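Local coordinates for 6b protein (Agrobacterium vitis, PDB 3AQ2) that disturbs plant cell proliferation, probably by way of the host miRNA machinery, and has an ADP-ribosylation fold, at residues Pro100-Pro105 with Val150-Gly155. Numbering follows the deposited sequence.
Sequences PWLLDP and VIRGQG
A beta hairpin with a two-residue loop, joining strands 143-151 and 154-161, meets the loop ahead of helix 105-115 through Ile151 and Arg152, which face Leu102 and Leu103. The hairpin is closed by a type I' turn from Ile151 to Gln154, with hydrogen bonds Ile151 N to Gln154 O (2.9 Å) and Gln154 N to Ile151 O (3.0 Å); Arg152, at its first corner, has the positive phi this turn requires. From there the arginine reaches toward the loop, its chain bent at chi3 (-77°), and Arg152 NH2 donates to Leu102 O at 3.1 Å. That bond is nearly straight, 166° at the hydrogen, and meets a lone pair in the carbonyl plane, while the oxygen lies almost in the guanidinium plane. NH1 adds a weak, bent bond to the same oxygen, so the two amino groups fork over one acceptor. The guanidinium also rests on its own neighbour: Ile151 CG2 lies 3.9 Å above the guanidinium plane of Arg152, off-centre near the group's margin. Beside this polar link the packing is apolar and modest: Leu102 CD2 lies 4.2 Å from Ile151 CB, and Leu103 CD2 approaches Ile151 CD1 at 4.4 Å. With its CG anti to the backbone N (chi1 -171°), Leu102 extends its methyls toward the hairpin. The contact's centre lies about 17 Å from the chain's centre, consistent with a peripheral position. Ile151 also touches Met98, and Pro100 packs on strand 66-70; the loop thus lies between the hairpin end, helix 20-38, which Trp101 touches, and the start of helix 105-115, where Asp104 OD1 accepts from Gln106 N.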
ATOM      1  N   PRO A 100       1.421   9.839  -5.105  1.00 10.84           N
ATOM      2  CA  PRO A 100       1.145  10.910  -4.135  1.00 10.62           C
ATOM      3  C   PRO A 100       1.124  12.343  -4.688  1.00 10.78           C
ATOM      4  O   PRO A 100       0.596  13.236  -4.026  1.00 11.80           O
ATOM      5  CB  PRO A 100       2.271  10.739  -3.092  1.00 11.60           C
ATOM      6  CG  PRO A 100       2.778   9.358  -3.281  1.00 12.54           C
ATOM      7  CD  PRO A 100       2.584   9.016  -4.718  1.00 11.28           C
ATOM      8  N   TRP A 101       1.684  12.559  -5.882  1.00 10.21           N
ATOM      9  CA  TRP A 101       1.708  13.891  -6.503  1.00 10.65           C
ATOM     10  C   TRP A 101       0.624  14.096  -7.558  1.00 10.80           C
ATOM     11  O   TRP A 101       0.580  15.156  -8.187  1.00 11.24           O
ATOM     12  CB  TRP A 101       3.077  14.160  -7.148  1.00 11.34           C
ATOM     13  CG  TRP A 101       3.481  13.083  -8.131  1.00 11.45           C
ATOM     14  CD1 TRP A 101       3.157  13.004  -9.466  1.00 12.70           C
ATOM     15  CD2 TRP A 101       4.270  11.926  -7.840  1.00 11.57           C
ATOM     16  NE1 TRP A 101       3.701  11.862 -10.016  1.00 12.94           N
ATOM     17  CE2 TRP A 101       4.387  11.184  -9.039  1.00 13.68           C
ATOM     18  CE3 TRP A 101       4.905  11.450  -6.682  1.00 12.84           C
ATOM     19  CZ2 TRP A 101       5.107   9.984  -9.110  1.00 12.85           C
ATOM     20  CZ3 TRP A 101       5.609  10.235  -6.751  1.00 12.58           C
ATOM     21  CH2 TRP A 101       5.715   9.533  -7.962  1.00 12.92           C
ATOM     22  N   LEU A 102      -0.233  13.099  -7.783  1.00 10.66           N
ATOM     23  CA  LEU A 102      -1.209  13.213  -8.881  1.00 11.74           C
ATOM     24  C   LEU A 102      -2.268  14.268  -8.599  1.00 12.02           C
ATOM     25  O   LEU A 102      -2.620  15.077  -9.477  1.00 12.78           O
ATOM     26  CB  LEU A 102      -1.882  11.864  -9.166  1.00 12.01           C
ATOM     27  CG  LEU A 102      -2.753  11.856 -10.431  1.00 13.43           C
ATOM     28  CD1 LEU A 102      -1.906  11.852 -11.711  1.00 16.94           C
ATOM     29  CD2 LEU A 102      -3.705  10.659 -10.415  1.00 15.10           C
ATOM     30  N   LEU A 103      -2.764  14.242  -7.366  1.00 12.20           N
ATOM     31  CA  LEU A 103      -3.819  15.143  -6.898  1.00 13.46           C
ATOM     32  C   LEU A 103      -3.421  15.741  -5.561  1.00 13.91           C
ATOM     33  O   LEU A 103      -2.599  15.173  -4.846  1.00 14.13           O
ATOM     34  CB  LEU A 103      -5.125  14.370  -6.722  1.00 13.76           C
ATOM     35  CG  LEU A 103      -5.711  13.699  -7.970  1.00 15.43           C
ATOM     36  CD1 LEU A 103      -6.901  12.847  -7.564  1.00 16.67           C
ATOM     37  CD2 LEU A 103      -6.106  14.726  -9.005  1.00 17.47           C
ATOM     38  N   ASP A 104      -4.009  16.884  -5.219  1.00 14.73           N
ATOM     39  CA  ASP A 104      -3.810  17.480  -3.895  1.00 15.51           C
ATOM     40  C   ASP A 104      -4.395  16.502  -2.863  1.00 14.25           C
ATOM     41  O   ASP A 104      -5.364  15.791  -3.172  1.00 14.13           O
ATOM     42  CB  ASP A 104      -4.522  18.837  -3.822  1.00 17.28           C
ATOM     43  CG  ASP A 104      -4.309  19.552  -2.490  1.00 21.74           C
ATOM     44  OD1 ASP A 104      -5.034  19.262  -1.507  1.00 27.12           O
ATOM     45  OD2 ASP A 104      -3.428  20.435  -2.425  1.00 26.80           O
ATOM     46  N   PRO A 105      -3.808  16.439  -1.652  1.00 13.38           N
ATOM     47  CA  PRO A 105      -4.357  15.556  -0.611  1.00 12.80           C
ATOM     48  C   PRO A 105      -5.844  15.790  -0.310  1.00 12.26           C
ATOM     49  O   PRO A 105      -6.550  14.843   0.048  1.00 12.30           O
ATOM     50  CB  PRO A 105      -3.479  15.863   0.609  1.00 13.36           C
ATOM     51  CG  PRO A 105      -2.166  16.251  -0.003  1.00 14.07           C
ATOM     52  CD  PRO A 105      -2.551  17.076  -1.205  1.00 13.96           C
ATOM     53  N   VAL A 150      -9.574   7.820 -14.616  1.00 14.94           N
ATOM     54  CA  VAL A 150      -8.805   8.458 -15.675  1.00 16.07           C
ATOM     55  C   VAL A 150      -8.584   9.922 -15.297  1.00 16.25           C
ATOM     56  O   VAL A 150      -9.545  10.656 -15.093  1.00 17.32           O
ATOM     57  CB  VAL A 150      -9.538   8.345 -17.033  1.00 16.62           C
ATOM     58  CG1 VAL A 150      -8.821   9.153 -18.129  1.00 17.76           C
ATOM     59  CG2 VAL A 150      -9.705   6.880 -17.430  1.00 18.39           C
ATOM     60  N   ILE A 151      -7.319  10.324 -15.196  1.00 16.35           N
ATOM     61  CA  ILE A 151      -6.947  11.707 -14.888  1.00 16.96           C
ATOM     62  C   ILE A 151      -5.929  12.167 -15.924  1.00 17.85           C
ATOM     63  O   ILE A 151      -4.958  11.462 -16.189  1.00 17.48           O
ATOM     64  CB  ILE A 151      -6.342  11.808 -13.455  1.00 16.52           C
ATOM     65  CG1 ILE A 151      -7.403  11.532 -12.376  1.00 16.69           C
ATOM     66  CG2 ILE A 151      -5.657  13.164 -13.226  1.00 16.38           C
ATOM     67  CD1 ILE A 151      -8.410  12.660 -12.177  1.00 18.11           C
ATOM     68  N   ARG A 152      -6.156  13.351 -16.507  1.00 18.79           N
ATOM     69  CA  ARG A 152      -5.289  13.904 -17.552  1.00 20.67           C
ATOM     70  C   ARG A 152      -5.004  12.845 -18.622  1.00 20.09           C
ATOM     71  O   ARG A 152      -3.871  12.700 -19.095  1.00 21.08           O
ATOM     72  CB  ARG A 152      -3.992  14.500 -16.964  1.00 20.60           C
ATOM     73  CG  ARG A 152      -4.214  15.656 -15.972  1.00 22.20           C
ATOM     74  CD  ARG A 152      -2.900  16.333 -15.509  1.00 22.10           C
ATOM     75  NE  ARG A 152      -2.158  15.567 -14.502  1.00 22.08           N
ATOM     76  CZ  ARG A 152      -2.405  15.562 -13.189  1.00 24.24           C
ATOM     77  NH1 ARG A 152      -3.386  16.287 -12.665  1.00 25.32           N
ATOM     78  NH2 ARG A 152      -1.647  14.831 -12.383  1.00 24.31           N
ATOM     79  N   GLY A 153      -6.051  12.100 -18.976  1.00 19.38           N
ATOM     80  CA  GLY A 153      -6.012  11.140 -20.078  1.00 19.88           C
ATOM     81  C   GLY A 153      -5.338   9.812 -19.787  1.00 19.31           C
ATOM     82  O   GLY A 153      -5.179   8.992 -20.697  1.00 20.35           O
ATOM     83  N   GLN A 154      -4.965   9.599 -18.525  1.00 17.55           N
ATOM     84  CA  GLN A 154      -4.238   8.397 -18.110  1.00 16.55           C
ATOM     85  C   GLN A 154      -5.045   7.579 -17.118  1.00 15.24           C
ATOM     86  O   GLN A 154      -5.688   8.134 -16.224  1.00 14.07           O
ATOM     87  CB  GLN A 154      -2.906   8.784 -17.452  1.00 17.10           C
ATOM     88  CG  GLN A 154      -1.995   9.638 -18.326  1.00 19.84           C
ATOM     89  CD  GLN A 154      -1.210   8.839 -19.342  1.00 24.08           C
ATOM     90  OE1 GLN A 154      -1.376   7.625 -19.472  1.00 26.08           O
ATOM     91  NE2 GLN A 154      -0.340   9.525 -20.075  1.00 27.60           N
ATOM     92  N   GLY A 155      -4.986   6.257 -17.259  1.00 14.22           N
ATOM     93  CA  GLY A 155      -5.733   5.364 -16.375  1.00 13.76           C
ATOM     94  C   GLY A 155      -4.940   4.979 -15.150  1.00 12.98           C
ATOM     95  O   GLY A 155      -3.729   4.710 -15.243  1.00 13.34           O
TER